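Long-range contacts in peptide synthase (Silicibacter pomeroyi DSS-3, PDB 2QTP), which is of unknown function but may take part in amino-acid metabolism, having a variant of the Bacillus chorismate mutase fold: residues A[29-34]-A[150-155]; A[117-122]-A[132-137]. All coordinates share one frame; numbering follows the deposited sequence.

Interaction 1: A[29-34]-A[150-155]; sequences KAVAVA and IEVRLN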
loop_
_atom_site.group_PDB
_atom_site.type_symbol
_atom_site.label_atom_id
_atom_site.label_comp_id
_atom_site.label_asym_id
_atom_site.label_seq_id
_atom_site.Cartn_x
_atom_site.Cartn_y
_atom_site.Cartn_z
ATOM N N LYS A 29 5.839 0.649 12.564
ATOM C CA LYS A 29 5.177 0.243 11.335
ATOM C C LYS A 29 5.434 1.333 10.306
ATOM O O LYS A 29 5.454 2.528 10.641
ATOM C CB LYS A 29 3.662 0.136 11.520
ATOM C CG LYS A 29 3.188 -0.642 12.716
ATOM C CD LYS A 29 1.671 -0.689 12.676
ATOM C CE LYS A 29 1.077 -1.580 13.744
ATOM N NZ LYS A 29 -0.398 -1.431 13.680
ATOM N N ALA A 30 5.613 0.942 9.055
ATOM C CA ALA A 30 5.765 1.921 7.986
ATOM C C ALA A 30 4.892 1.485 6.843
ATOM O O ALA A 30 4.678 0.279 6.643
ATOM C CB ALA A 30 7.225 2.044 7.544
ATOM N N VAL A 31 4.381 2.455 6.094
ATOM C CA VAL A 31 3.612 2.182 4.887
ATOM C C VAL A 31 3.975 3.245 3.837
ATOM O O VAL A 31 4.106 4.414 4.166
ATOM C CB VAL A 31 2.054 2.097 5.149
ATOM C CG1 VAL A 31 1.543 3.224 5.941
ATOM C CG2 VAL A 31 1.269 1.987 3.816
ATOM N N ALA A 32 4.237 2.806 2.613
ATOM C CA ALA A 32 4.548 3.688 1.484
ATOM C C ALA A 32 3.383 3.547 0.483
ATOM O O ALA A 32 2.929 2.431 0.202
ATOM C CB ALA A 32 5.918 3.318 0.837
ATOM N N VAL A 33 2.908 4.687 -0.017
ATOM C CA VAL A 33 1.742 4.781 -0.888
ATOM C C VAL A 33 2.090 5.569 -2.163
ATOM O O VAL A 33 2.812 6.587 -2.098
ATOM C CB VAL A 33 0.576 5.516 -0.156
ATOM C CG1 VAL A 33 -0.611 5.620 -1.037
ATOM C CG2 VAL A 33 0.235 4.782 1.109
ATOM N N ALA A 34 1.607 5.076 -3.309
ATOM C CA ALA A 34 1.755 5.769 -4.615
ATOM C C ALA A 34 0.387 5.979 -5.204
ATOM O O ALA A 34 -0.489 5.118 -5.091
ATOM C CB ALA A 34 2.632 4.993 -5.594
ATOM N N ILE A 150 -2.489 -1.296 9.173
ATOM C CA ILE A 150 -2.232 0.119 9.308
ATOM C C ILE A 150 -3.137 0.853 8.321
ATOM O O ILE A 150 -3.322 0.411 7.187
ATOM C CB ILE A 150 -0.705 0.455 9.149
ATOM C CG1 ILE A 150 -0.462 1.987 9.252
ATOM C CG2 ILE A 150 -0.134 -0.156 7.843
ATOM C CD1 ILE A 150 1.010 2.409 9.684
ATOM N N GLU A 151 -3.725 1.950 8.764
ATOM C CA GLU A 151 -4.608 2.749 7.939
ATOM C C GLU A 151 -3.840 3.822 7.242
ATOM O O GLU A 151 -2.954 4.457 7.828
ATOM C CB GLU A 151 -5.712 3.345 8.793
ATOM C CG GLU A 151 -6.592 2.259 9.355
ATOM C CD GLU A 151 -7.757 2.747 10.172
ATOM O OE1 GLU A 151 -7.862 3.933 10.411
ATOM O OE2 GLU A 151 -8.596 1.936 10.580
ATOM N N VAL A 152 -4.168 4.045 5.980
ATOM C CA VAL A 152 -3.589 5.139 5.228
ATOM C C VAL A 152 -4.687 5.890 4.510
ATOM O O VAL A 152 -5.733 5.330 4.174
ATOM C CB VAL A 152 -2.534 4.667 4.164
ATOM C CG1 VAL A 152 -1.468 3.840 4.795
ATOM C CG2 VAL A 152 -3.161 3.867 3.052
ATOM N N ARG A 153 -4.463 7.187 4.321
ATOM C CA ARG A 153 -5.322 7.979 3.452
ATOM C C ARG A 153 -4.578 9.140 2.897
ATOM O O ARG A 153 -3.558 9.503 3.420
ATOM C CB ARG A 153 -6.599 8.432 4.123
ATOM C CG ARG A 153 -6.460 9.406 5.207
ATOM C CD ARG A 153 -7.795 10.190 5.346
ATOM N NE ARG A 153 -7.383 11.529 5.599
ATOM C CZ ARG A 153 -7.899 12.620 5.085
ATOM N NH1 ARG A 153 -8.956 12.631 4.294
ATOM N NH2 ARG A 153 -7.335 13.744 5.434
ATOM N N LEU A 154 -5.056 9.679 1.793
ATOM C CA LEU A 154 -4.534 10.930 1.261
ATOM C C LEU A 154 -5.780 11.762 0.939
ATOM O O LEU A 154 -6.722 11.243 0.302
ATOM C CB LEU A 154 -3.701 10.673 0.012
ATOM C CG LEU A 154 -2.349 9.996 0.206
ATOM C CD1 LEU A 154 -1.761 9.574 -1.167
ATOM C CD2 LEU A 154 -1.397 10.897 0.984
ATOM N N ASN A 155 -5.769 13.034 1.353
ATOM C CA ASN A 155 -6.914 13.911 1.215
ATOM C C ASN A 155 -7.429 14.001 -0.215
ATOM O O ASN A 155 -8.625 14.128 -0.428
ATOM C CB ASN A 155 -6.631 15.331 1.788
ATOM C CG ASN A 155 -5.735 16.172 0.873
ATOM O OD1 ASN A 155 -4.623 15.754 0.519
ATOM N ND2 ASN A 155 -6.236 17.346 0.450
#

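Interaction 2: A[117-122]-A[132-137]; sequences LVPSSK and DVPLGH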
loop_
_atom_site.group_PDB
_atom_site.type_symbol
_atom_site.label_atom_id
_atom_site.label_comp_id
_atom_site.label_asym_id
_atom_site.label_seq_id
_atom_site.Cartn_x
_atom_site.Cartn_y
_atom_site.Cartn_z
ATOM N N LEU A 117 2.215 -16.434 3.012
ATOM C CA LEU A 117 2.041 -15.480 1.916
ATOM C C LEU A 117 1.684 -14.104 2.473
ATOM O O LEU A 117 1.174 -13.984 3.598
ATOM C CB LEU A 117 0.966 -15.955 0.916
ATOM N N VAL A 118 1.989 -13.071 1.690
ATOM C CA VAL A 118 1.734 -11.670 2.069
ATOM C C VAL A 118 0.237 -11.309 1.931
ATOM O O VAL A 118 -0.356 -11.493 0.869
ATOM C CB VAL A 118 2.621 -10.723 1.209
ATOM C CG1 VAL A 118 2.207 -9.263 1.332
ATOM C CG2 VAL A 118 4.083 -10.916 1.592
ATOM N N PRO A 119 -0.394 -10.811 3.012
ATOM C CA PRO A 119 -1.809 -10.472 2.837
ATOM C C PRO A 119 -2.014 -9.255 1.932
ATOM O O PRO A 119 -1.148 -8.383 1.855
ATOM C CB PRO A 119 -2.285 -10.195 4.262
ATOM C CG PRO A 119 -1.070 -9.803 5.013
ATOM C CD PRO A 119 0.081 -10.544 4.380
ATOM N N SER A 120 -3.120 -9.235 1.197
ATOM C CA SER A 120 -3.462 -8.068 0.388
ATOM C C SER A 120 -4.957 -7.768 0.482
ATOM O O SER A 120 -5.727 -8.650 0.809
ATOM C CB SER A 120 -3.054 -8.296 -1.063
ATOM O OG SER A 120 -3.818 -9.329 -1.615
ATOM N N SER A 121 -5.373 -6.523 0.256
ATOM C CA SER A 121 -6.804 -6.214 0.187
ATOM C C SER A 121 -7.002 -5.243 -0.956
ATOM O O SER A 121 -6.116 -4.477 -1.289
ATOM C CB SER A 121 -7.347 -5.627 1.503
ATOM O OG SER A 121 -6.912 -4.289 1.692
ATOM N N LYS A 122 -8.174 -5.278 -1.564
ATOM C CA LYS A 122 -8.498 -4.387 -2.669
ATOM C C LYS A 122 -9.845 -3.761 -2.355
ATOM O O LYS A 122 -10.721 -4.425 -1.814
ATOM C CB LYS A 122 -8.550 -5.148 -3.994
ATOM C CG LYS A 122 -9.386 -6.371 -3.957
ATOM C CD LYS A 122 -9.230 -7.239 -5.205
ATOM C CE LYS A 122 -10.239 -8.370 -5.125
ATOM N NZ LYS A 122 -9.870 -9.581 -5.874
ATOM N N ASP A 132 -7.270 0.249 4.572
ATOM C CA ASP A 132 -6.662 -0.550 5.598
ATOM C C ASP A 132 -5.660 -1.499 4.947
ATOM O O ASP A 132 -6.028 -2.286 4.083
ATOM C CB ASP A 132 -7.741 -1.330 6.320
ATOM C CG ASP A 132 -7.518 -1.394 7.833
ATOM O OD1 ASP A 132 -6.372 -1.680 8.321
ATOM O OD2 ASP A 132 -8.543 -1.168 8.527
ATOM N N VAL A 133 -4.385 -1.378 5.306
ATOM C CA VAL A 133 -3.350 -2.256 4.758
ATOM C C VAL A 133 -3.101 -3.411 5.750
ATOM O O VAL A 133 -2.679 -3.194 6.861
ATOM C CB VAL A 133 -2.051 -1.507 4.480
ATOM C CG1 VAL A 133 -1.094 -2.411 3.652
ATOM C CG2 VAL A 133 -2.348 -0.183 3.782
ATOM N N PRO A 134 -3.387 -4.644 5.344
ATOM C CA PRO A 134 -3.175 -5.780 6.230
ATOM C C PRO A 134 -1.682 -6.059 6.499
ATOM O O PRO A 134 -0.823 -5.676 5.710
ATOM C CB PRO A 134 -3.834 -6.928 5.469
ATOM C CG PRO A 134 -3.868 -6.509 4.089
ATOM C CD PRO A 134 -3.903 -5.042 4.033
ATOM N N LEU A 135 -1.378 -6.671 7.629
ATOM C CA LEU A 135 0.008 -6.995 7.985
ATOM C C LEU A 135 0.047 -8.446 8.451
ATOM O O LEU A 135 -0.480 -8.778 9.510
ATOM C CB LEU A 135 0.539 -6.076 9.090
ATOM C CG LEU A 135 0.970 -4.661 8.710
ATOM C CD1 LEU A 135 1.190 -3.804 9.973
ATOM C CD2 LEU A 135 2.221 -4.693 7.859
ATOM N N GLY A 136 0.650 -9.307 7.649
ATOM C CA GLY A 136 0.733 -10.706 7.995
ATOM C C GLY A 136 2.134 -10.997 8.484
ATOM O O GLY A 136 3.110 -10.601 7.832
ATOM N N HIS A 137 2.225 -11.685 9.626
ATOM C CA HIS A 137 3.503 -12.103 10.218
ATOM C C HIS A 137 4.027 -13.327 9.490
ATOM O O HIS A 137 5.229 -13.474 9.321
ATOM C CB HIS A 137 3.354 -12.404 11.721
ATOM C CG HIS A 137 3.796 -11.288 12.624
ATOM N ND1 HIS A 137 3.094 -10.106 12.759
ATOM C CD2 HIS A 137 4.852 -11.197 13.473
ATOM C CE1 HIS A 137 3.712 -9.325 13.634
ATOM N NE2 HIS A 137 4.778 -9.966 14.086
#

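Interaction 1: A[29-34]-A[150-155]
The strand carrying K29, V31 and V33 passes the strand of I150 and V152 at a crossing angle of -33°, the two axes 8.4 Å apart at their closest, so that side chains rather than backbones fill the space between. Every second residue of each segment is turned inward, which is how two stacked sheets build a common apolar layer. I150 stands at one end of it: its CD1 lies 3.9 Å from V31 CG1 and equally close to CB of K29, while its CG2 faces V31 CB. With CG1 anti to the backbone N (chi1 178°), I150 places CD1 between K29 CB and V31 CG1, in contact with both. V31 meets V152 more tightly. The single methyl V152 CG1 presses against both methyls of V31, 3.3 Å from CG1 and 3.4 Å from CG2, closer than carbon atoms not bonded to each other usually come, so the packing is tight at this point. Farther along, V33 and V152 lie alongside each other, pointing opposite ways, with V33 CG2 4.0 Å from V152 CG2. The last pair is met tip to tip: V33 CG1 reaches L154 CD1 at 4.1 Å. The polar end of K29 leaves this apolar layer, and NZ is hydrogen-bonded to the carbonyl oxygen of G149. On its reverse side segment 29-34 turns A30, A32 and A34 to helix 49-70. One small antiparallel pair of strands thus lies on the face of the mixed sheet remote from that helix, with the crossing of about 30° between the strands of the two sheets that marks aligned face-to-face packing.

Interaction 2: A[117-122]-A[132-137]
P119, just ahead of strand 120-122, and P134, within strand 132-135, carry the apolar part of this contact; the two strands run nearly antiparallel (160° between directions), their axes 6.4 Å apart at closest approach. The prolines meet through their ring carbons, P119 CB lying 3.8 Å from P134 CB, and P134 CG extends alongside the backbone to lie 4.0 Å from the carbonyl carbon of S120. A second packing surface is backbone rather than side chain. CG of P119 rests 3.2 Å from the amide nitrogen of G136, and its CD is 3.7 Å from G136 CA; having no side chain, G136 lets the ring settle directly on the main chain. Were P119 an alanine, CG and CD would be gone from over G136, which would probably open a gap there and leave the backbone ahead of strand 120-122 freer to move, without the ring's restraint on phi. The polar part is handled differently, through a residue of a third strand. S121 OG lies 3.2 Å from D132 O and 3.9 Å from P134 CD. Its chi1 of 73° sets OG between the backbone N and the carbonyl carbon, on a CB that points across the contact. The hydroxyl of S83 is hydrogen-bonded both to S121 OG and to D132 O, and so links the two segments. In the fold, strand 120-124 runs parallel to strand 79-86 at the border of the mixed sheet, whereas strand 131-135 pairs with 148-152 and rests V133 and L135 on strand 162-171. F147, in a loop, touches P119, and K122 turns away to helix 92-98.

In the fold
Interactions 1 and 2 show how one two-stranded sheet can be seated at several points on a larger one. Their centres are 13 Å apart, and they share that small sheet: strand 148-152 serves interaction 1 and its partner 131-135 serves interaction 2. A probable hydrogen bond between V133 N and I150 O, 2.8 Å long, joins the two directly, and K29 CD packs 4.2 Å from L135 CD1. Nearby, E151 OE2 and D132 OD2 are 3.7 Å apart, a closeness of like charges that is probably unfavourable unless screened. Strand 162-171, the neighbour of 21-37 in the mixed sheet, joins the two contacts: V33 touches it from the side, and I150, V133 and L135 pack on it from the small sheet.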